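Local coordinates for phycocyanobilin lyase subunit alpha (Nostoc sp. PCC 7120, PDB 5N3U), which pairs with the beta subunit CpcF to form a lyase and is probably required for attaching the phycocyanobilin chromophore to the phycocyanin alpha chain CpcA, at residues 222-227 with 262-267; 210-215 with 237-242; 23-26 with 32-35. One frame throughout, in Å; residues are numbered along the deposited sequence.

Overall arrangement
From the N terminus, contact 3 comes first: it closes the short link between helix 19-25 and helix 31-43, at the start of the HEAT-like superhelix. The others belong to the C-terminal end. Contact 2 sets helix 208-221 beside helix 237-250, closing the excursion through helix 227-232; contact 1 joins the turn after helix 208-221 to the start of helix 263-273, closing the one through helices 227-232 and 237-250. These two cross, their segments alternating: 222-227 falls between 210-215 and 237-242, and 262-267 follows. Their centres lie about 16 Å apart. Contact 3 lies about 33 Å from contact 2 and 44 Å from contact 1, centre to centre, and opposite contact 1 across the chain's centre.

Contact 1: residues 222-227 with 262-267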
loop_
_atom_site.group_PDB
_atom_site.type_symbol
_atom_site.label_atom_id
_atom_site.label_comp_id
_atom_site.label_asym_id
_atom_site.label_seq_id
_atom_site.Cartn_x
_atom_site.Cartn_y
_atom_site.Cartn_z
ATOM N N GLY A 222 -24.890 5.837 13.110
ATOM C CA GLY A 222 -24.992 7.294 13.068
ATOM C C GLY A 222 -25.176 7.915 14.443
ATOM O O GLY A 222 -25.855 8.921 14.534
ATOM N N TYR A 223 -24.555 7.357 15.484
ATOM C CA TYR A 223 -24.756 7.798 16.876
ATOM C C TYR A 223 -24.010 9.079 17.190
ATOM O O TYR A 223 -22.822 9.063 17.545
ATOM C CB TYR A 223 -24.307 6.697 17.852
ATOM C CG TYR A 223 -24.526 6.950 19.351
ATOM C CD1 TYR A 223 -25.792 7.280 19.871
ATOM C CD2 TYR A 223 -23.476 6.783 20.253
ATOM C CE1 TYR A 223 -25.979 7.494 21.248
ATOM C CE2 TYR A 223 -23.660 6.934 21.616
ATOM C CZ TYR A 223 -24.908 7.319 22.097
ATOM O OH TYR A 223 -25.023 7.498 23.438
ATOM N N LEU A 224 -24.744 10.185 17.126
ATOM C CA LEU A 224 -24.156 11.550 17.226
ATOM C C LEU A 224 -23.314 11.840 18.446
ATOM O O LEU A 224 -22.235 12.399 18.339
ATOM C CB LEU A 224 -25.239 12.613 17.108
ATOM C CG LEU A 224 -24.788 14.081 17.050
ATOM C CD1 LEU A 224 -24.029 14.347 15.743
ATOM C CD2 LEU A 224 -26.012 14.989 17.108
ATOM N N ALA A 225 -23.788 11.446 19.619
ATOM C CA ALA A 225 -23.053 11.647 20.817
ATOM C C ALA A 225 -21.711 11.079 20.862
ATOM O O ALA A 225 -20.917 11.451 21.711
ATOM C CB ALA A 225 -23.902 11.152 22.057
ATOM N N ALA A 226 -21.363 10.145 19.975
ATOM C CA ALA A 226 -19.997 9.615 19.978
ATOM C C ALA A 226 -18.966 10.469 19.206
ATOM O O ALA A 226 -17.792 10.099 19.114
ATOM C CB ALA A 226 -20.016 8.205 19.373
ATOM N N ALA A 227 -19.389 11.563 18.603
ATOM C CA ALA A 227 -18.458 12.339 17.689
ATOM C C ALA A 227 -17.071 12.660 18.250
ATOM O O ALA A 227 -16.062 12.335 17.630
ATOM C CB ALA A 227 -19.144 13.574 17.229
ATOM N N SER A 262 -27.484 22.037 9.652
ATOM C CA SER A 262 -27.605 22.195 11.117
ATOM C C SER A 262 -26.264 22.404 11.764
ATOM O O SER A 262 -25.235 22.027 11.218
ATOM C CB SER A 262 -28.265 20.978 11.762
ATOM O OG SER A 262 -27.299 20.024 12.153
ATOM N N ASP A 263 -26.278 22.902 12.982
ATOM C CA ASP A 263 -25.066 23.070 13.762
ATOM C C ASP A 263 -24.460 21.740 14.207
ATOM O O ASP A 263 -23.262 21.667 14.537
ATOM C CB ASP A 263 -25.370 23.928 14.984
ATOM C CG ASP A 263 -26.090 25.245 14.587
ATOM O OD1 ASP A 263 -25.403 26.215 14.178
ATOM O OD2 ASP A 263 -27.353 25.252 14.596
ATOM N N GLN A 264 -25.287 20.697 14.246
ATOM C CA GLN A 264 -24.772 19.348 14.530
ATOM C C GLN A 264 -23.927 18.784 13.329
ATOM O O GLN A 264 -22.905 18.222 13.519
ATOM C CB GLN A 264 -25.952 18.405 14.822
ATOM C CG GLN A 264 -26.778 18.776 16.060
ATOM C CD GLN A 264 -26.011 18.589 17.351
ATOM O OE1 GLN A 264 -24.773 18.583 17.393
ATOM N NE2 GLN A 264 -26.758 18.403 18.439
ATOM N N ALA A 265 -24.405 18.959 12.116
ATOM C CA ALA A 265 -23.658 18.604 10.938
ATOM C C ALA A 265 -22.339 19.371 10.868
ATOM O O ALA A 265 -21.286 18.789 10.654
ATOM C CB ALA A 265 -24.484 18.887 9.731
ATOM N N ILE A 266 -22.379 20.683 11.106
ATOM C CA ILE A 266 -21.179 21.465 11.112
ATOM C C ILE A 266 -20.231 20.971 12.128
ATOM O O ILE A 266 -19.024 20.897 11.880
ATOM C CB ILE A 266 -21.473 22.973 11.412
ATOM C CG1 ILE A 266 -22.137 23.581 10.192
ATOM C CG2 ILE A 266 -20.222 23.768 11.675
ATOM C CD1 ILE A 266 -22.995 24.826 10.481
ATOM N N ARG A 267 -20.730 20.686 13.308
ATOM C CA ARG A 267 -19.876 20.164 14.374
ATOM C C ARG A 267 -19.100 18.883 13.918
ATOM O O ARG A 267 -17.911 18.727 14.198
ATOM C CB ARG A 267 -20.779 19.781 15.546
ATOM C CG ARG A 267 -20.139 19.009 16.688
ATOM C CD ARG A 267 -21.311 18.366 17.437
ATOM N NE ARG A 267 -20.909 17.490 18.526
ATOM C CZ ARG A 267 -21.771 16.700 19.173
ATOM N NH1 ARG A 267 -23.065 16.688 18.846
ATOM N NH2 ARG A 267 -21.328 15.880 20.106
#
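Leu224, in the short 3-10 turn after helix 208-221, and Ala227, at the start of helix 227-232, face the first turn of helix 263-273, with the CA atoms of Leu224 and Gln264 8.3 Å apart and those of Ala227 and Arg267 8.6 Å apart. At this spacing mainly the side chains bridge the gap. The Leu224 side chain, its CG anti to the backbone N (chi1 -174°), reaches out between two polar groups. Its CD2 meets the amide of Gln264, 3.6 Å from CD, the side chains crossing at about a right angle, while its CG lies 3.6 Å from Arg267 NH1, approaching the guanidinium obliquely. The Arg267 chain runs extended from CG to NE and carries the guanidinium across to the turn, where the methyl of Ala227 lies over one face, with CB 4.3 Å from NH2. Gln264, bent at chi2 (-68°), folds back to meet it: Arg267 NH1 donates to Gln264 OE1 at 2.9 Å, and this oxygen lies at the edge of the guanidinium, in its plane. Behind Gln264, the OG of Ser262 caps the helix by accepting from Ala265 N at 3.1 Å. The contact thus packs an inter-helix turn against the last helix of the HEAT-like array: an apolar leucine lies against polar side chains, while Arg267 bonds to Gln264 OE1 through NH1 and forms a salt bridge to Glu228 through NE.

Contact 2: residues 210-215 with 237-242; sequences LRRVAL and NSFKLI
Phe239 fills the space between helix 208-221 and helix 237-250, its ring lying against Arg212 and its CB against Leu215. The two short helical segments run nearly parallel, with axes 9.3 Å apart at an angle of 24°, as for alternate helices of an alpha-alpha solenoid. Packing is tight over the phenyl face. With Phe239 CG anti to its carbonyl carbon (chi1 -70°), the ring is set toward Arg212, whose CG stands above the ring centre, 4.0 Å from the Phe239 centroid, in a CH-pi contact. From there the extended Arg212 chain passes over the ring rim, with NE 3.7 Å from Phe239 CE2. The guanidinium meets the ring obliquely, their planes 24° apart. Next to this, CD1 of Leu215 touches Phe239 CB at 3.7 Å, the side chains crossing at about a right angle.

The Lys240 side is looser. CD1 of Leu215 comes no nearer to its side chain than 4.4 Å, at CG; that side chain leaves its backbone away from helix 208-221, and NZ bonds to the carbonyls of Ala231 and Ala233. Solvent has little share even here, because all four touching residues are buried. Tyr74 of a beta subunit meets Phe239 edge-to-face, and Val6 of the second alpha subunit packs on it. Arg212 thus offers its aliphatic stem to the ring and its charge to Glu236 and to Asp72 of that beta subunit, so one side chain serves both helix packing and subunit association.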
loop_
_atom_site.group_PDB
_atom_site.type_symbol
_atom_site.label_atom_id
_atom_site.label_comp_id
_atom_site.label_asym_id
_atom_site.label_seq_id
_atom_site.Cartn_x
_atom_site.Cartn_y
_atom_site.Cartn_z
ATOM N N LEU A 210 -10.668 -3.931 17.770
ATOM C CA LEU A 210 -11.994 -3.777 18.338
ATOM C C LEU A 210 -12.383 -2.317 18.179
ATOM O O LEU A 210 -13.482 -2.018 17.842
ATOM C CB LEU A 210 -12.021 -4.169 19.802
ATOM C CG LEU A 210 -12.793 -5.455 20.040
ATOM C CD1 LEU A 210 -12.861 -5.849 21.492
ATOM C CD2 LEU A 210 -14.175 -5.309 19.473
ATOM N N ARG A 211 -11.447 -1.422 18.440
ATOM C CA ARG A 211 -11.668 0.007 18.185
ATOM C C ARG A 211 -12.089 0.254 16.736
ATOM O O ARG A 211 -13.052 0.999 16.440
ATOM C CB ARG A 211 -10.407 0.781 18.576
ATOM C CG ARG A 211 -10.038 0.663 20.025
ATOM C CD ARG A 211 -9.189 1.793 20.608
ATOM N NE ARG A 211 -7.841 1.768 20.099
ATOM C CZ ARG A 211 -6.804 1.087 20.571
ATOM N NH1 ARG A 211 -6.864 0.374 21.667
ATOM N NH2 ARG A 211 -5.655 1.155 19.908
ATOM N N ARG A 212 -11.482 -0.458 15.793
ATOM C CA ARG A 212 -11.820 -0.277 14.402
ATOM C C ARG A 212 -13.199 -0.722 14.108
ATOM O O ARG A 212 -13.958 -0.079 13.395
ATOM C CB ARG A 212 -10.809 -0.985 13.454
ATOM C CG ARG A 212 -9.380 -0.480 13.571
ATOM C CD ARG A 212 -8.528 -1.421 12.728
ATOM N NE ARG A 212 -7.171 -0.969 12.547
ATOM C CZ ARG A 212 -6.146 -1.771 12.212
ATOM N NH1 ARG A 212 -6.306 -3.077 12.105
ATOM N NH2 ARG A 212 -4.971 -1.269 11.999
ATOM N N VAL A 213 -13.552 -1.851 14.647
ATOM C CA VAL A 213 -14.907 -2.367 14.513
ATOM C C VAL A 213 -15.928 -1.388 15.151
ATOM O O VAL A 213 -16.952 -1.080 14.534
ATOM C CB VAL A 213 -15.018 -3.757 15.182
ATOM C CG1 VAL A 213 -16.472 -4.102 15.435
ATOM C CG2 VAL A 213 -14.343 -4.785 14.254
ATOM N N ALA A 214 -15.617 -0.885 16.326
ATOM C CA ALA A 214 -16.541 0.037 16.996
ATOM C C ALA A 214 -16.753 1.320 16.135
ATOM O O ALA A 214 -17.870 1.817 15.994
ATOM C CB ALA A 214 -15.997 0.363 18.348
ATOM N N LEU A 215 -15.661 1.807 15.520
ATOM C CA LEU A 215 -15.770 2.904 14.598
ATOM C C LEU A 215 -16.693 2.638 13.464
ATOM O O LEU A 215 -17.579 3.471 13.151
ATOM C CB LEU A 215 -14.390 3.370 14.110
ATOM C CG LEU A 215 -13.626 4.066 15.163
ATOM C CD1 LEU A 215 -12.111 4.191 14.882
ATOM C CD2 LEU A 215 -14.274 5.419 15.445
ATOM N N ASN A 237 -7.017 7.492 11.007
ATOM C CA ASN A 237 -7.997 8.472 10.534
ATOM C C ASN A 237 -8.975 7.977 9.586
ATOM O O ASN A 237 -10.109 8.402 9.590
ATOM C CB ASN A 237 -7.252 9.671 9.937
ATOM C CG ASN A 237 -6.523 10.451 10.991
ATOM O OD1 ASN A 237 -6.814 10.342 12.163
ATOM N ND2 ASN A 237 -5.588 11.253 10.572
ATOM N N SER A 238 -8.558 7.070 8.695
ATOM C CA SER A 238 -9.492 6.479 7.819
ATOM C C SER A 238 -10.730 5.923 8.467
ATOM O O SER A 238 -11.825 6.064 7.943
ATOM C CB SER A 238 -8.817 5.376 6.992
ATOM O OG SER A 238 -8.077 6.004 5.972
ATOM N N PHE A 239 -10.560 5.185 9.535
ATOM C CA PHE A 239 -11.732 4.652 10.252
ATOM C C PHE A 239 -12.502 5.787 10.962
ATOM O O PHE A 239 -13.725 5.770 11.022
ATOM C CB PHE A 239 -11.282 3.677 11.295
ATOM C CG PHE A 239 -10.762 2.430 10.709
ATOM C CD1 PHE A 239 -11.658 1.477 10.217
ATOM C CD2 PHE A 239 -9.375 2.223 10.600
ATOM C CE1 PHE A 239 -11.153 0.268 9.614
ATOM C CE2 PHE A 239 -8.866 1.045 10.010
ATOM C CZ PHE A 239 -9.760 0.093 9.494
ATOM N N LYS A 240 -11.773 6.731 11.518
ATOM C CA LYS A 240 -12.460 7.888 12.117
ATOM C C LYS A 240 -13.328 8.610 11.139
ATOM O O LYS A 240 -14.479 8.969 11.441
ATOM C CB LYS A 240 -11.485 8.833 12.765
ATOM C CG LYS A 240 -10.714 8.205 13.891
ATOM C CD LYS A 240 -9.895 9.292 14.529
ATOM C CE LYS A 240 -8.878 8.765 15.421
ATOM N NZ LYS A 240 -8.403 9.813 16.370
ATOM N N LEU A 241 -12.827 8.819 9.918
ATOM C CA LEU A 241 -13.598 9.540 8.939
ATOM C C LEU A 241 -14.786 8.804 8.477
ATOM O O LEU A 241 -15.856 9.427 8.160
ATOM C CB LEU A 241 -12.692 9.913 7.713
ATOM C CG LEU A 241 -11.645 10.975 7.990
ATOM C CD1 LEU A 241 -10.615 10.913 6.872
ATOM C CD2 LEU A 241 -12.395 12.328 7.994
ATOM N N ILE A 242 -14.665 7.486 8.386
ATOM C CA ILE A 242 -15.861 6.703 7.993
ATOM C C ILE A 242 -16.937 6.769 9.073
ATOM O O ILE A 242 -18.095 6.861 8.763
ATOM C CB ILE A 242 -15.517 5.201 7.762
ATOM C CG1 ILE A 242 -14.655 5.047 6.555
ATOM C CG2 ILE A 242 -16.782 4.367 7.575
ATOM C CD1 ILE A 242 -15.363 5.502 5.310
#

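Contact 3: residues 23-26 with 32-35; sequences IANL and SLRY
Asn25 meets Leu33, and Leu26 meets Arg34, across the short link that joins helix 19-25 to helix 31-43. Taking the first segment in order, Ile23 O accepts from Leu26 N at 3.1 Å, while the Ile23 side chain packs on Ala51 and Ala54 of helix 49-58. Asn25 follows, pointing at the second helix. Its amide crosses the isobutyl group of Leu33 obliquely: CD2 of Leu33 lies nearest OD1, at 3.5 Å, and CD1 lies nearest ND2, at 3.7 Å. A chi1 of -174° swings the Leu33 branch beside its own carbonyl carbon and so brings both methyls to this amide. The main-chain carbonyl of Asn25 turns to the next residue, its O lying 3.5 Å from Arg34 CA in a CA-H...O contact.

Leu26 brings the backbones closest, its CA 4.4 Å from that of Arg34. Its side chain starts away from the second helix, but CD2 returns to within 3.7 Å of Arg34 O, and it also packs on Ala38 and Leu41 of helix 31-43 and on Leu55 of helix 49-58. The Leu26 carbonyl O lies over one face of the Arg34 guanidinium, 3.3 Å from NE, yet the angle is too poor for a hydrogen bond. The contact thus packs two consecutive helices at the N-terminal end of the HEAT-like array largely by van der Waals touch; the Leu26 carbonyl over the guanidinium face probably adds a favourable electrostatic term, while Ser28 O, within the link, takes the NE bond.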
loop_
_atom_site.group_PDB
_atom_site.type_symbol
_atom_site.label_atom_id
_atom_site.label_comp_id
_atom_site.label_asym_id
_atom_site.label_seq_id
_atom_site.Cartn_x
_atom_site.Cartn_y
_atom_site.Cartn_z
ATOM N N ILE A 23 -14.647 -11.855 -15.912
ATOM C CA ILE A 23 -15.875 -12.649 -16.010
ATOM C C ILE A 23 -15.623 -13.915 -16.695
ATOM O O ILE A 23 -16.019 -14.956 -16.161
ATOM C CB ILE A 23 -17.034 -11.919 -16.667
ATOM C CG1 ILE A 23 -17.488 -10.754 -15.785
ATOM C CG2 ILE A 23 -18.210 -12.855 -16.829
ATOM C CD1 ILE A 23 -18.211 -9.662 -16.505
ATOM N N ALA A 24 -14.911 -13.882 -17.841
ATOM C CA ALA A 24 -14.565 -15.178 -18.505
ATOM C C ALA A 24 -13.763 -16.152 -17.651
ATOM O O ALA A 24 -14.012 -17.388 -17.571
ATOM C CB ALA A 24 -13.798 -14.884 -19.779
ATOM N N ASN A 25 -12.755 -15.593 -17.000
ATOM C CA ASN A 25 -11.914 -16.382 -16.137
ATOM C C ASN A 25 -12.672 -17.080 -15.009
ATOM O O ASN A 25 -12.179 -18.063 -14.480
ATOM C CB ASN A 25 -10.797 -15.509 -15.563
ATOM C CG ASN A 25 -9.693 -15.160 -16.594
ATOM O OD1 ASN A 25 -9.543 -15.810 -17.610
ATOM N ND2 ASN A 25 -8.922 -14.173 -16.290
ATOM N N LEU A 26 -13.876 -16.644 -14.663
ATOM C CA LEU A 26 -14.699 -17.465 -13.697
ATOM C C LEU A 26 -14.963 -18.908 -14.116
ATOM O O LEU A 26 -15.180 -19.764 -13.251
ATOM C CB LEU A 26 -16.015 -16.778 -13.335
ATOM C CG LEU A 26 -15.782 -15.532 -12.460
ATOM C CD1 LEU A 26 -17.056 -14.747 -12.284
ATOM C CD2 LEU A 26 -15.333 -15.991 -11.078
ATOM N N SER A 32 -7.250 -21.463 -9.602
ATOM C CA SER A 32 -6.653 -20.288 -8.972
ATOM C C SER A 32 -7.056 -19.008 -9.658
ATOM O O SER A 32 -7.234 -17.978 -9.039
ATOM C CB SER A 32 -5.147 -20.415 -8.922
ATOM O OG SER A 32 -4.840 -21.335 -7.912
ATOM N N LEU A 33 -7.155 -19.078 -10.968
ATOM C CA LEU A 33 -7.536 -17.984 -11.779
ATOM C C LEU A 33 -9.009 -17.644 -11.566
ATOM O O LEU A 33 -9.357 -16.452 -11.493
ATOM C CB LEU A 33 -7.227 -18.305 -13.244
ATOM C CG LEU A 33 -7.450 -17.170 -14.247
ATOM C CD1 LEU A 33 -6.598 -15.948 -13.964
ATOM C CD2 LEU A 33 -7.187 -17.631 -15.698
ATOM N N ARG A 34 -9.871 -18.652 -11.452
ATOM C CA ARG A 34 -11.260 -18.355 -11.067
ATOM C C ARG A 34 -11.294 -17.604 -9.698
ATOM O O ARG A 34 -12.052 -16.658 -9.516
ATOM C CB ARG A 34 -12.037 -19.652 -10.815
ATOM C CG ARG A 34 -12.135 -20.549 -12.008
ATOM C CD ARG A 34 -13.004 -21.727 -11.599
ATOM N NE ARG A 34 -13.343 -22.490 -12.790
ATOM C CZ ARG A 34 -14.286 -23.430 -12.855
ATOM N NH1 ARG A 34 -15.044 -23.744 -11.794
ATOM N NH2 ARG A 34 -14.476 -24.045 -14.026
ATOM N N TYR A 35 -10.541 -18.123 -8.734
ATOM C CA TYR A 35 -10.509 -17.548 -7.368
ATOM C C TYR A 35 -10.073 -16.094 -7.433
ATOM O O TYR A 35 -10.660 -15.247 -6.833
ATOM C CB TYR A 35 -9.593 -18.415 -6.502
ATOM C CG TYR A 35 -9.451 -18.040 -5.072
ATOM C CD1 TYR A 35 -10.353 -18.516 -4.128
ATOM C CD2 TYR A 35 -8.407 -17.207 -4.620
ATOM C CE1 TYR A 35 -10.239 -18.181 -2.789
ATOM C CE2 TYR A 35 -8.258 -16.899 -3.242
ATOM C CZ TYR A 35 -9.161 -17.392 -2.359
ATOM O OH TYR A 35 -9.125 -17.087 -1.023
#